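Local coordinates for protein ancestral D-type dye decolorizing peroxidase (Geotrichum candidum, PDB 7ANV) that probably uses hydrogen peroxide and its bound haem to oxidise dyes and related substrates, as dye-decolorizing peroxidases do, at residues R252-L257 with L464-R469. Sequence-based numbering, arbitrary orientation.
With HEM (protoporphyrin IX containing Fe), chain B.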
loop_
_atom_site.group_PDB
_atom_site.type_symbol
_atom_site.label_atom_id
_atom_site.label_comp_id
_atom_site.label_asym_id
_atom_site.label_seq_id
_atom_site.Cartn_x
_atom_site.Cartn_y
_atom_site.Cartn_z
ATOM N N ARG A 252 2.455 -5.259 -4.374
ATOM C CA ARG A 252 2.161 -6.555 -3.752
ATOM C C ARG A 252 0.717 -6.958 -4.045
ATOM O O ARG A 252 -0.196 -6.188 -3.769
ATOM C CB ARG A 252 2.314 -6.491 -2.227
ATOM C CG ARG A 252 3.654 -6.003 -1.736
ATOM C CD ARG A 252 4.619 -7.129 -1.524
ATOM N NE ARG A 252 4.310 -7.888 -0.322
ATOM C CZ ARG A 252 4.756 -9.116 -0.029
ATOM N NH1 ARG A 252 5.444 -9.843 -0.904
ATOM N NH2 ARG A 252 4.481 -9.622 1.168
ATOM N N LYS A 253 0.551 -8.140 -4.603
ATOM C CA LYS A 253 -0.778 -8.769 -4.718
ATOM C C LYS A 253 -1.069 -9.494 -3.407
ATOM O O LYS A 253 -0.364 -10.476 -3.086
ATOM C CB LYS A 253 -0.845 -9.705 -5.923
ATOM C CG LYS A 253 -2.214 -10.327 -6.080
ATOM C CD LYS A 253 -2.333 -11.367 -7.182
ATOM C CE LYS A 253 -3.675 -12.054 -7.042
ATOM N NZ LYS A 253 -3.880 -13.149 -8.021
ATOM N N LEU A 254 -2.018 -8.987 -2.629
ATOM C CA LEU A 254 -2.315 -9.509 -1.274
ATOM C C LEU A 254 -3.742 -10.081 -1.307
ATOM O O LEU A 254 -4.733 -9.321 -1.275
ATOM C CB LEU A 254 -2.191 -8.413 -0.220
ATOM C CG LEU A 254 -0.828 -7.755 -0.188
ATOM C CD1 LEU A 254 -0.795 -6.630 0.852
ATOM C CD2 LEU A 254 0.272 -8.789 0.064
ATOM N N GLN A 255 -3.815 -11.403 -1.369
ATOM C CA GLN A 255 -5.116 -12.110 -1.347
ATOM C C GLN A 255 -5.748 -11.958 0.043
ATOM O O GLN A 255 -5.018 -12.118 1.045
ATOM C CB GLN A 255 -4.892 -13.573 -1.675
ATOM C CG GLN A 255 -6.210 -14.318 -1.702
ATOM C CD GLN A 255 -6.042 -15.794 -1.893
ATOM O OE1 GLN A 255 -4.928 -16.308 -1.989
ATOM N NE2 GLN A 255 -7.173 -16.493 -1.929
ATOM N N GLN A 256 -7.055 -11.700 0.130
ATOM C CA GLN A 256 -7.768 -11.579 1.420
ATOM C C GLN A 256 -8.773 -12.715 1.578
ATOM O O GLN A 256 -9.464 -13.038 0.616
ATOM C CB GLN A 256 -8.432 -10.212 1.529
ATOM C CG GLN A 256 -7.396 -9.108 1.694
ATOM C CD GLN A 256 -8.017 -7.745 1.617
ATOM O OE1 GLN A 256 -7.965 -7.051 0.603
ATOM N NE2 GLN A 256 -8.601 -7.341 2.726
ATOM N N LEU A 257 -8.812 -13.293 2.779
ATOM C CA LEU A 257 -9.725 -14.406 3.132
ATOM C C LEU A 257 -10.813 -13.800 4.024
ATOM O O LEU A 257 -10.657 -13.744 5.262
ATOM C CB LEU A 257 -8.915 -15.483 3.860
ATOM C CG LEU A 257 -7.757 -16.072 3.057
ATOM C CD1 LEU A 257 -7.086 -17.174 3.879
ATOM C CD2 LEU A 257 -8.205 -16.589 1.714
ATOM N N LEU A 464 -3.357 -17.466 7.537
ATOM C CA LEU A 464 -3.320 -15.984 7.512
ATOM C C LEU A 464 -4.642 -15.441 6.961
ATOM O O LEU A 464 -5.246 -16.092 6.119
ATOM C CB LEU A 464 -2.184 -15.508 6.605
ATOM C CG LEU A 464 -0.804 -16.004 6.978
ATOM C CD1 LEU A 464 0.199 -15.525 5.953
ATOM C CD2 LEU A 464 -0.426 -15.564 8.387
ATOM N N PHE A 465 -4.966 -14.201 7.285
ATOM C CA PHE A 465 -6.109 -13.490 6.667
ATOM C C PHE A 465 -5.698 -12.884 5.337
ATOM O O PHE A 465 -6.562 -12.608 4.540
ATOM C CB PHE A 465 -6.574 -12.333 7.538
ATOM C CG PHE A 465 -6.996 -12.772 8.908
ATOM C CD1 PHE A 465 -7.904 -13.806 9.055
ATOM C CD2 PHE A 465 -6.538 -12.083 10.030
ATOM C CE1 PHE A 465 -8.281 -14.217 10.328
ATOM C CE2 PHE A 465 -6.961 -12.463 11.290
ATOM C CZ PHE A 465 -7.798 -13.557 11.429
ATOM N N VAL A 466 -4.428 -12.538 5.217
ATOM C CA VAL A 466 -3.829 -11.895 4.017
ATOM C C VAL A 466 -2.710 -12.803 3.529
ATOM O O VAL A 466 -1.825 -13.167 4.338
ATOM C CB VAL A 466 -3.349 -10.469 4.325
ATOM C CG1 VAL A 466 -2.606 -9.909 3.142
ATOM C CG2 VAL A 466 -4.529 -9.598 4.716
ATOM N N VAL A 467 -2.787 -13.230 2.282
ATOM C CA VAL A 467 -1.823 -14.209 1.713
ATOM C C VAL A 467 -1.097 -13.514 0.576
ATOM O O VAL A 467 -1.711 -13.180 -0.459
ATOM C CB VAL A 467 -2.497 -15.495 1.220
ATOM C CG1 VAL A 467 -1.454 -16.441 0.666
ATOM C CG2 VAL A 467 -3.321 -16.159 2.327
ATOM N N PRO A 468 0.194 -13.183 0.737
ATOM C CA PRO A 468 0.915 -12.558 -0.366
ATOM C C PRO A 468 0.984 -13.529 -1.559
ATOM O O PRO A 468 1.288 -14.719 -1.368
ATOM C CB PRO A 468 2.302 -12.272 0.198
ATOM C CG PRO A 468 2.079 -12.307 1.721
ATOM C CD PRO A 468 1.048 -13.405 1.919
ATOM N N ARG A 469 0.722 -13.011 -2.767
ATOM C CA ARG A 469 0.739 -13.809 -4.014
ATOM C C ARG A 469 1.840 -13.318 -4.951
ATOM O O ARG A 469 2.034 -13.933 -6.005
ATOM C CB ARG A 469 -0.649 -13.803 -4.638
ATOM C CG ARG A 469 -1.679 -14.500 -3.770
ATOM C CD ARG A 469 -1.355 -15.978 -3.581
ATOM N NE ARG A 469 -2.367 -16.706 -2.802
ATOM C CZ ARG A 469 -2.237 -17.941 -2.294
ATOM N NH1 ARG A 469 -1.107 -18.619 -2.441
ATOM N NH2 ARG A 469 -3.245 -18.476 -1.615
HETATM C CHA HEM B . -3.705 2.085 6.612
HETATM C CHB HEM B . -5.920 -2.045 5.387
HETATM C CHC HEM B . -1.658 -3.778 3.690
HETATM C CHD HEM B . 0.551 0.219 5.310
HETATM C C1A HEM B . -4.663 1.110 6.406
HETATM C C2A HEM B . -6.036 1.247 6.728
HETATM C C3A HEM B . -6.662 0.084 6.404
HETATM C C4A HEM B . -5.676 -0.775 5.846
HETATM C CMA HEM B . -8.141 -0.237 6.546
HETATM C CAA HEM B . -6.698 2.445 7.400
HETATM C CBA HEM B . -6.991 3.624 6.488
HETATM C CGA HEM B . -6.038 4.774 6.643
HETATM O O1A HEM B . -5.553 5.165 7.720
HETATM O O2A HEM B . -5.755 5.374 5.656
HETATM C C1B HEM B . -4.932 -2.868 4.814
HETATM C C2B HEM B . -5.201 -4.159 4.256
HETATM C C3B HEM B . -4.030 -4.651 3.758
HETATM C C4B HEM B . -3.002 -3.608 4.026
HETATM C CMB HEM B . -6.530 -4.862 4.224
HETATM C CAB HEM B . -3.736 -5.911 3.037
HETATM C CBB HEM B . -4.647 -6.652 2.357
HETATM C C1C HEM B . -0.658 -2.846 4.008
HETATM C C2C HEM B . 0.720 -3.002 3.794
HETATM C C3C HEM B . 1.334 -1.867 4.293
HETATM C C4C HEM B . 0.311 -1.019 4.795
HETATM C CMC HEM B . 1.378 -4.206 3.137
HETATM C CAC HEM B . 2.749 -1.494 4.363
HETATM C CBC HEM B . 3.728 -2.388 4.348
HETATM C C1D HEM B . -0.475 1.062 5.737
HETATM C C2D HEM B . -0.163 2.428 6.190
HETATM C C3D HEM B . -1.357 2.933 6.568
HETATM C C4D HEM B . -2.370 1.878 6.340
HETATM C CMD HEM B . 1.167 3.172 6.247
HETATM C CAD HEM B . -1.610 4.323 7.112
HETATM C CBD HEM B . -1.338 4.435 8.622
HETATM C CGD HEM B . -1.463 5.851 9.101
HETATM O O1D HEM B . -2.138 6.022 10.148
HETATM O O2D HEM B . -0.883 6.803 8.518
HETATM N NA HEM B . -4.447 -0.145 5.851
HETATM N NB HEM B . -3.632 -2.584 4.638
HETATM N NC HEM B . -0.899 -1.657 4.662
HETATM N ND HEM B . -1.785 0.743 5.872
HETATM FE FE HEM B . -2.687 -0.873 5.333
#
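Antiparallel strands 247-256 and 466-476, the latter at the edge of the four-stranded sheet in the C-terminal half of this ferredoxin-like peroxidase fold, pair here beside the haem. Gln-255 and Val-467 form the hydrogen-bonded pair: Val-467 N donates to Gln-255 O at 2.8 Å, and Gln-255 N returns a bond to Val-467 O. Bonds from Arg-469 N to Lys-253 O and from Leu-257 N to Phe-465 O extend the ladder on either side.

Leu-254, Gln-256 and Val-466 share the face turned to the haem. Leucine and valine suit it because they offer only carbon to the porphyrin rim: Leu-254 CD1 comes within 3.7 Å of HEM CAB, while Val-466 splits its branches, CG1 against Leu-254 CB and CG2 against the vinyl carbon HEM CBB. The chain of Gln-256 runs alongside Val-466 past the same vinyl, and its NE2 is hydrogen-bonded to Glu-193. Pro-468 faces Leu-254 in a non-hydrogen-bonded pair, where strand 247-256 calls on no N-H from this position, so a proline costs the pairing no bond; Leu-254 CD2 packs on its ring.

On the other face, Gln-255 stretches out with CG opposite the backbone N (chi1 -178°), carrying its amide to Arg-469. The guanidinium takes hold side-on, NE and NH2 both donating to Gln-255 OE1, at 2.7 and 2.8 Å respectively. That oxygen lies in the guanidinium plane, although amide and guanidinium are turned 36° apart. A leucine in place of Arg-469 would probably leave Gln-255 OE1 without these two donors and its amide freer to turn. Val-467 covers one face of the guanidinium, its CG1 lying 3.4 Å above the plane, over the centre.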